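Local coordinates for nuclease-like protein (Chaetomium thermophilum, PDB 6GRB) that probably acts as a structure-selective endonuclease of the GEN1 family, cutting four-way DNA junctions and 5' flaps, at residues V382-A387 with Q437-W442. Sequence-based numbering, arbitrary orientation.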
ATOM      1  N   VAL A 382      20.232  -9.522 -14.984  1.00 71.65           N
ATOM      2  CA  VAL A 382      20.424  -8.747 -16.203  1.00 72.18           C
ATOM      3  C   VAL A 382      21.461  -7.638 -16.140  1.00 73.99           C
ATOM      4  O   VAL A 382      21.613  -6.953 -15.129  1.00 74.59           O
ATOM      5  CB  VAL A 382      19.092  -8.138 -16.687  1.00 70.82           C
ATOM      6  CG1 VAL A 382      19.327  -7.233 -17.887  1.00 70.82           C
ATOM      7  CG2 VAL A 382      18.097  -9.238 -17.026  1.00 69.74           C
ATOM      8  N   SER A 383      22.136  -7.439 -17.266  1.00 74.95           N
ATOM      9  CA  SER A 383      23.165  -6.424 -17.434  1.00 76.82           C
ATOM     10  C   SER A 383      22.597  -5.260 -18.196  1.00 76.64           C
ATOM     11  O   SER A 383      21.714  -5.429 -18.995  1.00 75.30           O
ATOM     12  CB  SER A 383      24.382  -6.966 -18.179  1.00 77.90           C
ATOM     13  OG  SER A 383      24.077  -7.347 -19.496  1.00 76.95           O
ATOM     14  N   PHE A 384      23.161  -4.086 -17.971  1.00 74.40           N
ATOM     15  CA  PHE A 384      22.699  -2.824 -18.540  1.00 74.26           C
ATOM     16  C   PHE A 384      23.751  -1.756 -18.248  1.00 76.38           C
ATOM     17  O   PHE A 384      24.617  -1.932 -17.382  1.00 77.76           O
ATOM     18  CB  PHE A 384      21.334  -2.412 -17.966  1.00 72.18           C
ATOM     19  CG  PHE A 384      21.321  -2.270 -16.466  1.00 72.00           C
ATOM     20  CD1 PHE A 384      21.094  -3.366 -15.653  1.00 71.42           C
ATOM     21  CD2 PHE A 384      21.534  -1.039 -15.866  1.00 72.33           C
ATOM     22  CE1 PHE A 384      21.085  -3.240 -14.272  1.00 71.45           C
ATOM     23  CE2 PHE A 384      21.524  -0.911 -14.486  1.00 72.00           C
ATOM     24  CZ  PHE A 384      21.296  -2.021 -13.692  1.00 71.73           C
ATOM     25  N   ILE A 385      23.667  -0.642 -18.974  1.00 74.83           N
ATOM     26  CA  ILE A 385      24.598   0.467 -18.803  1.00 76.79           C
ATOM     27  C   ILE A 385      23.852   1.583 -18.063  1.00 75.40           C
ATOM     28  O   ILE A 385      23.005   2.250 -18.676  1.00 74.44           O
ATOM     29  CB  ILE A 385      25.162   0.966 -20.142  1.00 78.20           C
ATOM     30  CG1 ILE A 385      25.727  -0.198 -20.976  1.00 78.32           C
ATOM     31  CG2 ILE A 385      26.237   2.040 -19.897  1.00 80.51           C
ATOM     32  CD1 ILE A 385      27.119  -0.663 -20.565  1.00 79.64           C
ATOM     33  N   PRO A 386      24.131   1.806 -16.774  1.00 76.51           N
ATOM     34  CA  PRO A 386      23.328   2.788 -16.009  1.00 74.54           C
ATOM     35  C   PRO A 386      23.208   4.161 -16.658  1.00 74.91           C
ATOM     36  O   PRO A 386      22.091   4.669 -16.807  1.00 73.59           O
ATOM     37  CB  PRO A 386      24.065   2.840 -14.664  1.00 74.61           C
ATOM     38  CG  PRO A 386      24.650   1.484 -14.511  1.00 75.95           C
ATOM     39  CD  PRO A 386      25.053   1.047 -15.908  1.00 77.74           C
ATOM     40  N   ALA A 387      24.326   4.773 -17.059  1.00 77.30           N
ATOM     41  CA  ALA A 387      24.274   6.097 -17.682  1.00 78.15           C
ATOM     42  C   ALA A 387      23.592   6.060 -19.045  1.00 78.80           C
ATOM     43  O   ALA A 387      22.939   7.034 -19.436  1.00 78.98           O
ATOM     44  CB  ALA A 387      25.686   6.676 -17.813  1.00 80.18           C
ATOM     45  N   GLN A 437      30.179   1.478 -17.376  1.00 83.26           N
ATOM     46  CA  GLN A 437      30.448   0.054 -17.396  1.00 83.02           C
ATOM     47  C   GLN A 437      29.134  -0.676 -17.145  1.00 82.51           C
ATOM     48  O   GLN A 437      28.172  -0.088 -16.697  1.00 82.30           O
ATOM     49  CB  GLN A 437      31.425  -0.329 -16.291  1.00 82.40           C
ATOM     50  CG  GLN A 437      32.891  -0.145 -16.634  1.00 83.38           C
ATOM     51  CD  GLN A 437      33.163  -0.125 -18.124  1.00 83.83           C
ATOM     52  OE1 GLN A 437      33.032  -1.139 -18.804  1.00 83.80           O
ATOM     53  NE2 GLN A 437      33.561   1.026 -18.635  1.00 84.13           N
ATOM     54  N   PRO A 438      29.083  -1.969 -17.449  1.00 80.11           N
ATOM     55  CA  PRO A 438      27.857  -2.743 -17.192  1.00 79.15           C
ATOM     56  C   PRO A 438      27.576  -2.929 -15.704  1.00 78.63           C
ATOM     57  O   PRO A 438      28.463  -3.304 -14.931  1.00 78.40           O
ATOM     58  CB  PRO A 438      28.148  -4.084 -17.876  1.00 78.30           C
ATOM     59  CG  PRO A 438      29.113  -3.726 -18.961  1.00 79.11           C
ATOM     60  CD  PRO A 438      29.986  -2.670 -18.377  1.00 80.11           C
ATOM     61  N   ASP A 439      26.327  -2.679 -15.313  1.00 76.74           N
ATOM     62  CA  ASP A 439      25.797  -2.983 -13.987  1.00 75.87           C
ATOM     63  C   ASP A 439      24.894  -4.213 -14.088  1.00 74.33           C
ATOM     64  O   ASP A 439      24.436  -4.578 -15.173  1.00 73.36           O
ATOM     65  CB  ASP A 439      25.011  -1.788 -13.424  1.00 74.99           C
ATOM     66  CG  ASP A 439      25.030  -1.711 -11.893  1.00 74.06           C
ATOM     67  OD1 ASP A 439      25.166  -2.744 -11.199  1.00 73.97           O
ATOM     68  OD2 ASP A 439      24.900  -0.582 -11.378  1.00 73.03           O
ATOM     69  N   LEU A 440      24.627  -4.850 -12.947  1.00 74.54           N
ATOM     70  CA  LEU A 440      23.791  -6.041 -12.893  1.00 72.71           C
ATOM     71  C   LEU A 440      22.641  -5.814 -11.928  1.00 71.64           C
ATOM     72  O   LEU A 440      22.827  -5.213 -10.869  1.00 72.48           O
ATOM     73  CB  LEU A 440      24.586  -7.282 -12.450  1.00 72.42           C
ATOM     74  CG  LEU A 440      25.768  -7.786 -13.280  1.00 73.00           C
ATOM     75  CD1 LEU A 440      26.252  -9.097 -12.723  1.00 72.36           C
ATOM     76  CD2 LEU A 440      25.408  -7.952 -14.744  1.00 72.71           C
ATOM     77  N   ALA A 441      21.461  -6.309 -12.286  1.00 70.85           N
ATOM     78  CA  ALA A 441      20.294  -6.264 -11.420  1.00 69.30           C
ATOM     79  C   ALA A 441      19.491  -7.550 -11.565  1.00 67.55           C
ATOM     80  O   ALA A 441      19.506  -8.191 -12.619  1.00 67.15           O
ATOM     81  CB  ALA A 441      19.400  -5.072 -11.755  1.00 68.07           C
ATOM     82  N   TRP A 442      18.782  -7.917 -10.502  1.00 69.99           N
ATOM     83  CA  TRP A 442      17.806  -9.000 -10.555  1.00 68.27           C
ATOM     84  C   TRP A 442      16.438  -8.425 -10.909  1.00 66.61           C
ATOM     85  O   TRP A 442      15.901  -7.580 -10.176  1.00 66.17           O
ATOM     86  CB  TRP A 442      17.730  -9.758  -9.229  1.00 68.05           C
ATOM     87  CG  TRP A 442      18.918 -10.611  -8.903  1.00 69.08           C
ATOM     88  CD1 TRP A 442      19.869 -10.355  -7.966  1.00 70.25           C
ATOM     89  CD2 TRP A 442      19.259 -11.880  -9.481  1.00 68.83           C
ATOM     90  NE1 TRP A 442      20.792 -11.369  -7.934  1.00 70.60           N
ATOM     91  CE2 TRP A 442      20.438 -12.321  -8.852  1.00 69.81           C
ATOM     92  CE3 TRP A 442      18.681 -12.683 -10.468  1.00 67.89           C
ATOM     93  CZ2 TRP A 442      21.052 -13.531  -9.177  1.00 69.85           C
ATOM     94  CZ3 TRP A 442      19.277 -13.882 -10.787  1.00 68.05           C
ATOM     95  CH2 TRP A 442      20.457 -14.295 -10.151  1.00 69.03           C
TER
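Val382 faces Ala441 as an antiparallel hydrogen-bonded pair: its N donates to Ala441 O at 2.8 Å, and its O accepts from Ala441 N in return. Ser383, in the following non-hydrogen-bonded pair, rests its CB against Leu440 CD2 on the face opposite Val382 and Ala441, while its CA leans on Asp439 O in a CA-H...O contact. Phe384 renews the hydrogen bonding with Asp439, but unevenly. Asp439 N reaches Phe384 O at 2.8 Å in a nearly straight bond, whereas Phe384 N meets Asp439 O at 3.1 Å with an N-H...O angle of only 137°. With CG set between the backbone N and the carbonyl carbon (chi1 58°), the Phe384 ring swings across to the partner strand. Asp439 CB lies over one ring face in a CH-pi contact, 4.1 Å from the centroid, and Ala441 CB meets the ring edge, 3.5 Å from Phe384 CE1. The Asp439 carboxylate turns forward along its strand, where OD1 accepts a rather bent bond from Leu440 N on its anti side. Ile385, at the N-cap position of helix 386-390, reaches Pro438 CG with its CD1, and Pro386 packs CG across Asp439 CB at 3.5 Å. Phe384 and Pro386 also touch helix 318-340. Away from the magnesium site, strand 439-444 flanks central strand 377-384 in a three-stranded antiparallel sheet followed by helices 445-451 and 453-464, consistent with the chromodomain-like C-terminal domain of GEN1.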